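Local atomic coordinates of putative isocitrate dehydrogenase, NAD-dependent (Methylococcus capsulatus, PDB entry 6LKY), a protein that probably catalyses the NAD-dependent oxidation of isocitrate, with magnesium as the likely metal cofactor, as in the isocitrate and isopropylmalate dehydrogenase family. Residues Cys64-Leu69 / Leu258-His263; Val110-Val115 / Asp221-Thr226; Lys167-Val172 / Pro197-Asp202; Lys272-Pro277 / Val314-Ala319. The protein carries 1 engineered substitution. One frame throughout, in Å; residues are numbered along the deposited sequence. Where two conformers were deposited one is given.

Contact 1: Cys64-Leu69 / Leu258-His263. With NAD (nicotinamide-adenine-dinucleotide), chain C.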
# COMPACT_ATOMS: atom_id res chain seq x y z
N CYS A 64 -9.33 -27.25 -0.54
CA CYS A 64 -9.04 -26.97 0.86
C CYS A 64 -9.76 -25.71 1.29
O CYS A 64 -9.83 -24.73 0.55
CB CYS A 64 -7.52 -26.85 1.09
SG CYS A 64 -7.05 -26.54 2.81
N PHE A 65 -10.33 -25.76 2.49
CA PHE A 65 -11.01 -24.66 3.15
C PHE A 65 -10.19 -24.34 4.39
O PHE A 65 -10.09 -25.18 5.30
CB PHE A 65 -12.44 -25.07 3.49
CG PHE A 65 -13.36 -23.93 3.77
CD1 PHE A 65 -13.41 -22.83 2.93
CD2 PHE A 65 -14.21 -23.97 4.86
CE1 PHE A 65 -14.29 -21.79 3.19
CE2 PHE A 65 -15.08 -22.93 5.13
CZ PHE A 65 -15.12 -21.84 4.30
N LYS A 66 -9.59 -23.15 4.44
CA LYS A 66 -8.52 -22.87 5.40
C LYS A 66 -8.82 -21.61 6.19
O LYS A 66 -8.97 -20.53 5.62
CB LYS A 66 -7.16 -22.74 4.68
CG LYS A 66 -5.98 -22.62 5.64
CD LYS A 66 -4.73 -22.00 4.98
CE LYS A 66 -5.02 -20.63 4.39
NZ LYS A 66 -5.24 -19.54 5.40
N GLY A 67 -8.91 -21.74 7.51
CA GLY A 67 -8.99 -20.59 8.38
C GLY A 67 -7.65 -19.87 8.43
O GLY A 67 -6.65 -20.36 7.90
N PRO A 68 -7.61 -18.69 9.04
CA PRO A 68 -6.36 -17.92 9.08
C PRO A 68 -5.29 -18.63 9.88
O PRO A 68 -5.57 -19.26 10.90
CB PRO A 68 -6.78 -16.61 9.76
CG PRO A 68 -7.98 -17.01 10.62
CD PRO A 68 -8.71 -18.00 9.74
N LEU A 69 -4.05 -18.53 9.40
CA LEU A 69 -2.92 -19.17 10.05
C LEU A 69 -1.96 -18.11 10.55
O LEU A 69 -1.57 -17.21 9.79
CB LEU A 69 -2.22 -20.15 9.10
CG LEU A 69 -3.13 -21.31 8.68
CD1 LEU A 69 -2.39 -22.31 7.77
CD2 LEU A 69 -3.66 -22.02 9.92
N LEU A 258 -7.53 -23.56 -2.96
CA LEU A 258 -7.62 -23.38 -1.52
C LEU A 258 -8.31 -22.05 -1.23
O LEU A 258 -7.88 -21.00 -1.71
CB LEU A 258 -6.22 -23.43 -0.89
CG LEU A 258 -6.10 -23.27 0.63
CD1 LEU A 258 -4.89 -24.05 1.14
CD2 LEU A 258 -5.99 -21.80 1.04
N PHE A 259 -9.37 -22.09 -0.43
CA PHE A 259 -10.22 -20.93 -0.23
C PHE A 259 -10.09 -20.43 1.20
O PHE A 259 -9.99 -21.24 2.13
CB PHE A 259 -11.67 -21.26 -0.61
CG PHE A 259 -11.79 -21.72 -2.03
CD1 PHE A 259 -11.54 -23.04 -2.37
CD2 PHE A 259 -12.05 -20.81 -3.04
CE1 PHE A 259 -11.60 -23.45 -3.68
CE2 PHE A 259 -12.11 -21.21 -4.36
CZ PHE A 259 -11.87 -22.52 -4.69
N GLU A 260 -10.06 -19.11 1.38
CA GLU A 260 -9.78 -18.58 2.71
C GLU A 260 -10.30 -17.16 2.85
O GLU A 260 -10.56 -16.48 1.86
CB GLU A 260 -8.27 -18.59 3.00
CG GLU A 260 -7.49 -17.69 2.02
CD GLU A 260 -5.98 -17.64 2.29
OE1 GLU A 260 -5.56 -17.85 3.45
OE2 GLU A 260 -5.21 -17.38 1.34
N ALA A 261 -10.44 -16.71 4.09
CA ALA A 261 -10.59 -15.28 4.32
C ALA A 261 -9.28 -14.56 4.02
O ALA A 261 -8.18 -15.14 4.04
CB ALA A 261 -11.04 -15.00 5.76
N VAL A 262 -9.40 -13.27 3.71
CA VAL A 262 -8.23 -12.43 3.48
C VAL A 262 -7.54 -12.07 4.80
O VAL A 262 -6.32 -11.90 4.85
CB VAL A 262 -8.68 -11.17 2.70
CG1 VAL A 262 -7.68 -10.04 2.86
CG2 VAL A 262 -8.93 -11.53 1.23
N HIS A 263 -8.31 -11.98 5.88
CA HIS A 263 -7.78 -11.49 7.14
C HIS A 263 -6.96 -12.57 7.84
O HIS A 263 -6.91 -13.73 7.41
CB HIS A 263 -8.93 -11.00 8.04
CG HIS A 263 -9.91 -12.07 8.43
ND1 HIS A 263 -9.57 -13.14 9.24
CD2 HIS A 263 -11.23 -12.21 8.16
CE1 HIS A 263 -10.63 -13.90 9.43
NE2 HIS A 263 -11.65 -13.35 8.78
PA NAD C . -5.34 -9.45 11.28
O1A NAD C . -5.29 -10.73 12.07
O2A NAD C . -6.08 -9.63 9.99
O5B NAD C . -5.97 -8.29 12.19
C5B NAD C . -6.02 -6.97 11.67
C4B NAD C . -7.18 -6.24 12.32
O4B NAD C . -8.38 -6.71 11.69
C3B NAD C . -7.25 -6.57 13.80
O3B NAD C . -7.58 -5.42 14.56
C2B NAD C . -8.36 -7.61 13.88
O2B NAD C . -9.06 -7.63 15.13
C1B NAD C . -9.24 -7.27 12.69
N9A NAD C . -9.83 -8.54 12.31
C8A NAD C . -9.32 -9.26 11.12
N7A NAD C . -10.35 -10.31 11.05
C5A NAD C . -11.60 -9.56 11.11
C6A NAD C . -12.71 -10.39 11.72
N6A NAD C . -13.14 -11.40 10.74
N1A NAD C . -13.83 -9.48 12.01
C2A NAD C . -13.52 -8.44 13.01
N3A NAD C . -12.09 -8.38 13.31
C4A NAD C . -11.28 -8.46 12.10
O3 NAD C . -3.86 -8.97 10.88
PN NAD C . -2.58 -8.91 11.84
O1N NAD C . -2.91 -8.59 13.26
O2N NAD C . -1.65 -7.89 11.21
O5D NAD C . -1.92 -10.38 11.79
C5D NAD C . -2.29 -11.38 12.74
C4D NAD C . -1.76 -12.73 12.29
O4D NAD C . -2.51 -13.25 11.17
C3D NAD C . -0.30 -12.63 11.85
O3D NAD C . 0.41 -13.71 12.45
C2D NAD C . -0.37 -12.82 10.34
O2D NAD C . 0.77 -13.46 9.78
C1D NAD C . -1.59 -13.71 10.17
N1N NAD C . -2.05 -13.61 8.76
C2N NAD C . -2.94 -14.69 8.35
C3N NAD C . -3.12 -14.54 6.86
C7N NAD C . -3.64 -15.81 6.17
O7N NAD C . -4.54 -15.52 5.11
N7N NAD C . -4.19 -16.76 7.14
C4N NAD C . -3.84 -13.27 6.45
C5N NAD C . -3.29 -12.05 7.14
C6N NAD C . -2.54 -12.25 8.46
O HOH W 1 -9.38 -18.00 6.39
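Leu258 lays its two methyls over two residues of the adjacent parallel strand: CD1 meets Cys64 SG at 3.7 Å, and CD2 lies against the aliphatic stem of Lys66, 3.7 Å from CE. A small cysteine suits this buried place between the strands. On the other face Phe65 and Phe259 turn toward helix 278-290. Backbone bonds from Phe259 N to Cys64 O and from Lys66 N to Phe259 O hold the register; a water bridges Lys66 O and Ala261 N. The Lys66 stem bends at its third and fourth torsions (57° and 71°), which brings NZ back to Gly67 O (3.0 Å) and into a salt bridge with Glu260 OE1 (2.6 Å), met on its anti side and 29° out of the carboxylate plane. Asn81 OD1 gives NZ a further acceptor, while Arg85 and Asn251 hold Glu260 OE2. With an alanine here instead of Lys66, Glu260 OE1 would probably lose its ionic mate, and Gly67 O and Asn81 OD1 the ammonium they share. Ala261 CB and NAD N7A lie over opposite faces of the His263 ring, both near its rim, N7A 3.2 Å above the plane. Glu260 OE1 stands 3.0 Å from NAD O7N and Leu69 N 2.9 Å from NAD N7N, so the Lys66-Glu260 ion pair, held by several polar partners, lies beside the carboxamide.

Contact 2: Val110-Val115 / Asp221-Thr226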
# COMPACT_ATOMS: atom_id res chain seq x y z
N VAL A 110 -18.14 0.03 -5.08
CA VAL A 110 -16.86 -0.60 -5.40
C VAL A 110 -17.13 -1.96 -6.02
O VAL A 110 -17.96 -2.72 -5.53
CB VAL A 110 -15.97 -0.73 -4.15
CG1 VAL A 110 -14.60 -1.26 -4.53
CG2 VAL A 110 -15.85 0.61 -3.43
N ASN A 111 -16.41 -2.28 -7.11
CA ASN A 111 -16.61 -3.56 -7.78
C ASN A 111 -15.31 -3.91 -8.51
O ASN A 111 -15.15 -3.69 -9.72
CB ASN A 111 -17.80 -3.53 -8.74
CG ASN A 111 -18.12 -4.92 -9.33
OD1 ASN A 111 -17.36 -5.87 -9.19
ND2 ASN A 111 -19.27 -5.02 -9.98
N LEU A 112 -14.36 -4.48 -7.78
CA LEU A 112 -13.05 -4.76 -8.36
C LEU A 112 -12.60 -6.14 -7.94
O LEU A 112 -13.11 -6.72 -6.98
CB LEU A 112 -12.02 -3.68 -7.97
CG LEU A 112 -11.64 -3.53 -6.49
CD1 LEU A 112 -10.52 -4.51 -6.12
CD2 LEU A 112 -11.26 -2.09 -6.16
N VAL A 113 -11.65 -6.70 -8.69
CA VAL A 113 -11.05 -7.98 -8.35
C VAL A 113 -9.54 -7.86 -8.46
O VAL A 113 -9.02 -7.48 -9.52
CB VAL A 113 -11.57 -9.12 -9.26
CG1 VAL A 113 -10.93 -10.45 -8.85
CG2 VAL A 113 -13.11 -9.21 -9.19
N THR A 114 -8.83 -8.19 -7.37
CA THR A 114 -7.37 -8.24 -7.39
C THR A 114 -6.91 -9.64 -7.74
O THR A 114 -7.35 -10.63 -7.15
CB THR A 114 -6.79 -7.81 -6.04
OG1 THR A 114 -7.14 -6.45 -5.77
CG2 THR A 114 -5.26 -7.90 -6.06
N VAL A 115 -6.03 -9.73 -8.73
CA VAL A 115 -5.37 -10.96 -9.13
C VAL A 115 -3.90 -10.82 -8.77
O VAL A 115 -3.14 -10.12 -9.46
CB VAL A 115 -5.59 -11.25 -10.63
CG1 VAL A 115 -4.87 -12.52 -11.06
CG2 VAL A 115 -7.09 -11.35 -10.93
N ASP A 221 -11.23 -2.30 -12.22
CA ASP A 221 -11.95 -3.48 -12.64
C ASP A 221 -11.18 -4.72 -12.19
O ASP A 221 -11.36 -5.19 -11.06
CB ASP A 221 -12.15 -3.44 -14.16
CG ASP A 221 -13.28 -4.32 -14.64
OD1 ASP A 221 -13.86 -5.06 -13.82
OD2 ASP A 221 -13.58 -4.27 -15.85
N VAL A 222 -10.32 -5.27 -13.04
CA VAL A 222 -9.37 -6.29 -12.63
C VAL A 222 -8.02 -5.62 -12.44
O VAL A 222 -7.57 -4.88 -13.32
CB VAL A 222 -9.28 -7.43 -13.66
CG1 VAL A 222 -8.26 -8.47 -13.19
CG2 VAL A 222 -10.66 -8.06 -13.87
N LEU A 223 -7.40 -5.84 -11.29
CA LEU A 223 -6.02 -5.44 -11.03
C LEU A 223 -5.17 -6.69 -11.09
O LEU A 223 -5.55 -7.70 -10.51
CB LEU A 223 -5.87 -4.80 -9.65
CG LEU A 223 -6.52 -3.46 -9.37
CD1 LEU A 223 -7.96 -3.67 -8.94
CD2 LEU A 223 -5.71 -2.74 -8.31
N VAL A 224 -4.03 -6.64 -11.78
CA VAL A 224 -3.10 -7.76 -11.76
C VAL A 224 -1.76 -7.25 -11.26
O VAL A 224 -1.29 -6.18 -11.68
CB VAL A 224 -2.97 -8.46 -13.13
CG1 VAL A 224 -2.28 -7.56 -14.16
CG2 VAL A 224 -2.22 -9.80 -12.98
N THR A 225 -1.17 -7.97 -10.31
CA THR A 225 0.04 -7.44 -9.71
C THR A 225 0.81 -8.56 -9.02
O THR A 225 0.38 -9.72 -8.99
CB THR A 225 -0.29 -6.28 -8.75
OG1 THR A 225 0.91 -5.61 -8.38
CG2 THR A 225 -1.01 -6.78 -7.52
N THR A 226 1.98 -8.20 -8.51
CA THR A 226 2.88 -9.14 -7.86
C THR A 226 2.49 -9.33 -6.39
O THR A 226 1.60 -8.67 -5.86
CB THR A 226 4.34 -8.68 -8.05
OG1 THR A 226 4.46 -7.31 -7.70
CG2 THR A 226 4.75 -8.82 -9.52
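Four backbone hydrogen bonds join these parallel strands, in the alternation expected of parallel pairing: Val113 N gives to Asp221 O (2.8 Å) and Val113 O receives Leu223 N, then Val115 N gives to Leu223 O (2.7 Å) and Val115 O receives Thr225 N. Weaker CA-H...O contacts fill in between, among them Val224 CA to Val115 O at 3.3 Å. The apolar contacts divide between the two faces. On one, Leu112 CG sits between its backbone N and carbonyl carbon (chi1 64°), a setting in which CD1 meets Leu223 CD1 at 3.9 Å. On the other face Val115 points CG2 at Val222 CG1, 3.8 Å away, and helix 147-163 packs on Val113, Val115 and Val224. Beta-branched valines suit such a surface, being short, stiff and at ease in extended backbone. Polar ends are met from outside the pair: Arg166 forms a salt bridge with Asp221 OD1 and bonds Asn111 OD1, Asp221 OD2 accepts the backbone N of Lys167 and of Lys168, and Thr225 OG1 bonds Val172 O. Parallel strands within a mixed sheet, with a helix packed on their valines, are characteristic of the alpha/beta fold of the isocitrate and isopropylmalate dehydrogenases.

Contact 3: Lys167-Val172 / Pro197-Asp202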
# COMPACT_ATOMS: atom_id res chain seq x y z
N LYS A 167 -14.14 -5.73 -18.13
CA LYS A 167 -13.73 -5.00 -19.31
C LYS A 167 -12.32 -4.42 -19.27
O LYS A 167 -11.80 -4.08 -20.33
CB LYS A 167 -14.82 -3.97 -19.65
CG LYS A 167 -15.82 -4.78 -20.53
CD LYS A 167 -17.28 -4.38 -20.71
CE LYS A 167 -17.65 -2.96 -20.38
NZ LYS A 167 -19.08 -2.91 -19.93
N LYS A 168 -11.66 -4.35 -18.11
CA LYS A 168 -10.34 -3.72 -18.02
C LYS A 168 -9.44 -4.50 -17.06
O LYS A 168 -9.88 -4.90 -15.97
CB LYS A 168 -10.44 -2.26 -17.59
CG LYS A 168 -9.08 -1.56 -17.39
CD LYS A 168 -9.27 -0.06 -17.22
CE LYS A 168 -10.22 0.24 -16.06
NZ LYS A 168 -10.25 1.70 -15.81
N VAL A 169 -8.19 -4.69 -17.48
CA VAL A 169 -7.10 -5.17 -16.63
C VAL A 169 -6.11 -4.03 -16.43
O VAL A 169 -5.62 -3.44 -17.41
CB VAL A 169 -6.40 -6.40 -17.23
CG1 VAL A 169 -5.10 -6.70 -16.45
CG2 VAL A 169 -7.33 -7.62 -17.21
N THR A 170 -5.82 -3.71 -15.17
CA THR A 170 -4.79 -2.74 -14.79
C THR A 170 -3.63 -3.47 -14.12
O THR A 170 -3.81 -4.10 -13.07
CB THR A 170 -5.36 -1.71 -13.82
OG1 THR A 170 -6.45 -1.02 -14.43
CG2 THR A 170 -4.26 -0.71 -13.45
N LEU A 171 -2.45 -3.39 -14.72
CA LEU A 171 -1.26 -4.00 -14.14
C LEU A 171 -0.58 -3.00 -13.22
O LEU A 171 -0.25 -1.88 -13.65
CB LEU A 171 -0.32 -4.47 -15.25
CG LEU A 171 0.90 -5.31 -14.85
CD1 LEU A 171 1.34 -6.23 -16.00
CD2 LEU A 171 2.09 -4.43 -14.42
N VAL A 172 -0.35 -3.39 -11.97
CA VAL A 172 0.20 -2.48 -10.96
C VAL A 172 1.65 -2.86 -10.67
O VAL A 172 1.96 -4.04 -10.48
CB VAL A 172 -0.65 -2.47 -9.68
CG1 VAL A 172 -0.11 -1.43 -8.67
CG2 VAL A 172 -2.10 -2.14 -10.07
N PRO A 197 -7.24 -8.24 -27.41
CA PRO A 197 -7.71 -6.91 -27.85
C PRO A 197 -9.12 -6.58 -27.39
O PRO A 197 -9.49 -5.40 -27.42
CB PRO A 197 -7.62 -7.00 -29.38
CG PRO A 197 -7.81 -8.44 -29.67
CD PRO A 197 -7.13 -9.18 -28.54
N ASP A 198 -9.91 -7.57 -26.99
CA ASP A 198 -11.23 -7.31 -26.42
C ASP A 198 -11.16 -6.71 -25.03
O ASP A 198 -12.15 -6.15 -24.56
CB ASP A 198 -12.05 -8.61 -26.35
CG ASP A 198 -11.27 -9.78 -25.74
OD1 ASP A 198 -10.12 -10.03 -26.15
OD2 ASP A 198 -11.81 -10.45 -24.83
N ILE A 199 -10.00 -6.81 -24.36
CA ILE A 199 -9.86 -6.39 -22.97
C ILE A 199 -9.00 -5.14 -22.95
O ILE A 199 -7.96 -5.06 -23.61
CB ILE A 199 -9.27 -7.48 -22.07
CG1 ILE A 199 -10.01 -8.80 -22.28
CG2 ILE A 199 -9.38 -7.03 -20.61
CD1 ILE A 199 -11.46 -8.79 -21.78
N GLU A 200 -9.47 -4.17 -22.18
CA GLU A 200 -8.90 -2.85 -22.08
C GLU A 200 -7.64 -3.04 -21.19
O GLU A 200 -7.71 -3.73 -20.17
CB GLU A 200 -10.00 -2.09 -21.37
CG GLU A 200 -11.01 -1.43 -22.32
CD GLU A 200 -11.83 -0.29 -21.77
OE1 GLU A 200 -12.29 -0.38 -20.60
OE2 GLU A 200 -12.33 0.50 -22.62
N PHE A 201 -6.50 -2.44 -21.54
CA PHE A 201 -5.28 -2.66 -20.74
C PHE A 201 -4.60 -1.35 -20.40
O PHE A 201 -4.35 -0.53 -21.29
CB PHE A 201 -4.26 -3.58 -21.45
CG PHE A 201 -3.00 -3.85 -20.61
CD1 PHE A 201 -3.06 -4.63 -19.46
CD2 PHE A 201 -1.78 -3.29 -20.97
CE1 PHE A 201 -1.93 -4.87 -18.70
CE2 PHE A 201 -0.63 -3.52 -20.22
CZ PHE A 201 -0.70 -4.31 -19.08
N ASP A 202 -4.29 -1.15 -19.11
CA ASP A 202 -3.42 -0.06 -18.69
C ASP A 202 -2.55 -0.49 -17.50
O ASP A 202 -2.61 -1.64 -17.04
CB ASP A 202 -4.23 1.22 -18.40
CG ASP A 202 -5.22 1.07 -17.27
OD1 ASP A 202 -5.25 0.03 -16.58
OD2 ASP A 202 -6.00 2.02 -17.08
O HOH W 2 -13.20 -4.33 -22.84
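The ring of Phe201 meets the neighbouring strand obliquely, its CE1 3.8 Å from Leu171 CB and its CD1 3.5 Å from Val169 O. CG lies anti to the backbone N (chi1 -178°), which carries the ring back over the seam between the strands, where Arg190 and Ala193 of helix 181-193 also touch it. The flat carboxylate of Asp202 works on the opposite face of the sheet: Thr170 OG1 donates to Asp202 OD1 at 2.7 Å, meeting its syn lone pair. A short threonine opposite a short aspartate lets the two close this bond directly across the strands. Lys168 runs past the same carboxylate, NZ staying 4.4 Å from Asp202 OD2, beyond a salt bridge, and bonding instead to Arg219 O. Strand 168-173, helix 181-193 and strand 200-205 form a beta-alpha-beta crossover, and this contact is where its two parallel strands zip together. Val169 N gives to Glu200 O (2.9 Å), Val169 O accepts Asp202 N, and Leu171 N gives to Asp202 O. Next to Phe201 on the apolar face, Val169 CG2 touches Ile199 CG2 at 4.0 Å, and both side chains pack on Phe158 of helix 147-163, bringing no polar atoms that would need partners there.

Contact 4: Lys272-Pro277 / Val314-Ala319. With NAD (nicotinamide-adenine-dinucleotide), chain C.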
# COMPACT_ATOMS: atom_id res chain seq x y z
N LYS A 272 -13.01 -13.89 22.01
CA LYS A 272 -14.06 -12.98 22.46
C LYS A 272 -15.40 -13.25 21.78
O LYS A 272 -16.42 -12.72 22.22
CB LYS A 272 -13.67 -11.52 22.17
CG LYS A 272 -12.50 -10.97 22.98
CD LYS A 272 -12.37 -9.46 22.76
CE LYS A 272 -11.11 -8.89 23.40
NZ LYS A 272 -11.09 -9.11 24.88
N GLY A 273 -15.42 -14.12 20.77
CA GLY A 273 -16.66 -14.48 20.11
C GLY A 273 -17.35 -13.38 19.31
O GLY A 273 -18.55 -13.49 19.04
N ILE A 274 -16.62 -12.35 18.87
CA ILE A 274 -17.20 -11.21 18.17
C ILE A 274 -16.72 -11.07 16.73
O ILE A 274 -17.18 -10.16 16.02
CB ILE A 274 -16.96 -9.90 18.95
CG1 ILE A 274 -15.45 -9.62 19.07
CG2 ILE A 274 -17.60 -9.96 20.33
CD1 ILE A 274 -15.13 -8.22 19.55
N ALA A 275 -15.79 -11.91 16.28
CA ALA A 275 -15.27 -11.81 14.91
C ALA A 275 -16.39 -11.91 13.87
O ALA A 275 -17.29 -12.74 13.98
CB ALA A 275 -14.23 -12.90 14.65
N ASN A 276 -16.29 -11.08 12.84
CA ASN A 276 -17.19 -11.15 11.70
C ASN A 276 -16.93 -12.41 10.89
O ASN A 276 -15.79 -12.62 10.45
CB ASN A 276 -17.03 -9.92 10.81
CG ASN A 276 -18.15 -9.77 9.82
OD1 ASN A 276 -18.83 -10.74 9.46
ND2 ASN A 276 -18.36 -8.54 9.36
N PRO A 277 -17.92 -13.28 10.69
CA PRO A 277 -17.70 -14.50 9.92
C PRO A 277 -17.93 -14.34 8.43
O PRO A 277 -17.77 -15.32 7.69
CB PRO A 277 -18.72 -15.47 10.54
CG PRO A 277 -19.87 -14.57 10.93
CD PRO A 277 -19.25 -13.24 11.32
N VAL A 314 -25.62 -8.14 13.21
CA VAL A 314 -24.28 -8.06 12.64
C VAL A 314 -23.28 -7.82 13.76
O VAL A 314 -23.61 -7.29 14.83
CB VAL A 314 -24.15 -6.99 11.54
CG1 VAL A 314 -25.02 -7.33 10.33
CG2 VAL A 314 -24.49 -5.61 12.08
N THR A 315 -22.03 -8.21 13.50
CA THR A 315 -20.96 -8.16 14.48
C THR A 315 -20.47 -6.72 14.67
O THR A 315 -20.72 -5.86 13.83
CB THR A 315 -19.83 -9.10 14.07
OG1 THR A 315 -19.53 -8.93 12.68
CG2 THR A 315 -20.25 -10.55 14.30
N PRO A 316 -19.78 -6.43 15.79
CA PRO A 316 -19.43 -5.03 16.11
C PRO A 316 -18.54 -4.33 15.09
O PRO A 316 -18.52 -3.09 15.07
CB PRO A 316 -18.72 -5.13 17.47
CG PRO A 316 -19.01 -6.48 18.00
CD PRO A 316 -19.42 -7.37 16.87
N ASP A 317 -17.78 -5.06 14.27
CA ASP A 317 -16.98 -4.38 13.24
C ASP A 317 -17.87 -3.66 12.23
O ASP A 317 -17.44 -2.67 11.63
CB ASP A 317 -16.09 -5.38 12.52
CG ASP A 317 -16.88 -6.47 11.86
OD1 ASP A 317 -17.55 -7.23 12.60
OD2 ASP A 317 -16.86 -6.57 10.61
N LEU A 318 -19.09 -4.14 12.03
CA LEU A 318 -19.97 -3.50 11.06
C LEU A 318 -20.84 -2.42 11.70
O LEU A 318 -21.08 -1.38 11.09
CB LEU A 318 -20.86 -4.55 10.39
CG LEU A 318 -20.14 -5.44 9.40
CD1 LEU A 318 -21.09 -6.48 8.81
CD2 LEU A 318 -19.50 -4.60 8.30
N ALA A 319 -21.33 -2.68 12.90
CA ALA A 319 -22.05 -1.67 13.66
C ALA A 319 -21.87 -1.93 15.15
O ALA A 319 -22.22 -3.01 15.62
CB ALA A 319 -23.54 -1.66 13.30
PA NAD C . -5.34 -9.45 11.28
O1A NAD C . -5.29 -10.73 12.07
O2A NAD C . -6.08 -9.63 9.99
O5B NAD C . -5.97 -8.29 12.19
C5B NAD C . -6.02 -6.97 11.67
C4B NAD C . -7.18 -6.24 12.32
O4B NAD C . -8.38 -6.71 11.69
C3B NAD C . -7.25 -6.57 13.80
O3B NAD C . -7.58 -5.42 14.56
C2B NAD C . -8.36 -7.61 13.88
O2B NAD C . -9.06 -7.63 15.13
C1B NAD C . -9.24 -7.27 12.69
N9A NAD C . -9.83 -8.54 12.31
C8A NAD C . -9.32 -9.26 11.12
N7A NAD C . -10.35 -10.31 11.05
C5A NAD C . -11.60 -9.56 11.11
C6A NAD C . -12.71 -10.39 11.72
N6A NAD C . -13.14 -11.40 10.74
N1A NAD C . -13.83 -9.48 12.01
C2A NAD C . -13.52 -8.44 13.01
N3A NAD C . -12.09 -8.38 13.31
C4A NAD C . -11.28 -8.46 12.10
O3 NAD C . -3.86 -8.97 10.88
PN NAD C . -2.58 -8.91 11.84
O1N NAD C . -2.91 -8.59 13.26
O2N NAD C . -1.65 -7.89 11.21
O5D NAD C . -1.92 -10.38 11.79
C5D NAD C . -2.29 -11.38 12.74
C4D NAD C . -1.76 -12.73 12.29
O4D NAD C . -2.51 -13.25 11.17
C3D NAD C . -0.30 -12.63 11.85
O3D NAD C . 0.41 -13.71 12.45
C2D NAD C . -0.37 -12.82 10.34
O2D NAD C . 0.77 -13.46 9.78
C1D NAD C . -1.59 -13.71 10.17
N1N NAD C . -2.05 -13.61 8.76
C2N NAD C . -2.94 -14.69 8.35
C3N NAD C . -3.12 -14.54 6.86
C7N NAD C . -3.64 -15.81 6.17
O7N NAD C . -4.54 -15.52 5.11
N7N NAD C . -4.19 -16.76 7.14
C4N NAD C . -3.84 -13.27 6.45
C5N NAD C . -3.29 -12.05 7.14
C6N NAD C . -2.54 -12.25 8.46
O HOH W 3 -16.31 -8.02 14.93
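This is a loop-to-loop contact at the border of the cofactor pocket, joining the lead-in to helix 278-290 with the turn that follows helix 294-310. Asn276 and Asp317 make its polar centre. Asn276 ND2 donates to Asp317 OD2 at 2.8 Å, nearly straight (167°) and in the amide plane, arriving on the syn lone pair with the two flat groups turned 56° apart. The second oxygen, Asp317 OD1, accepts Thr315 OG1 (2.6 Å) and a water that also bonds Ile274 O, so the carboxylate is gripped at both oxygens. A lysine in place of Asp317 would probably leave the Asn276 amide and the Thr315 hydroxyl without their shared acceptor and the two loops less firmly tied. Asparagine suits its place because its OD1 is left to bond Thr278 OG1 while its side chain caps a backbone N in the turn that leads into the helix. Pro316 CD makes an apolar contact with Ile274 CB at 4.1 Å, and a Leu318 methyl lies beside the amide. NAD N6A donates to Asn276 O (2.9 Å). A main-chain carbonyl accepting from the adenine amino group is typical of the adenine end of an NAD site; here the loop that carries it is bonded to 314-319.

How the contacts relate
From the N terminus, strand 63-66 opens contact 1, the outermost loop, which closes only at strand 257-261. Within it strand 111-117 opens contact 2, and within that contact 3 runs from strand 168-173 to strand 200-205 and closes first; contact 2 then closes at strand 222-225 and contact 1 last. The three are nested, none crosses another, and all lie in one mixed sheet. Contacts 2 and 3 touch, their strands 222-225 and 168-173 being sheet neighbours, whereas contact 1 lies about 19 Å from contact 2, centre to centre. Contact 4 follows in series, closing a loop of helices 278-290 and 294-310, and shares one NAD with contact 1.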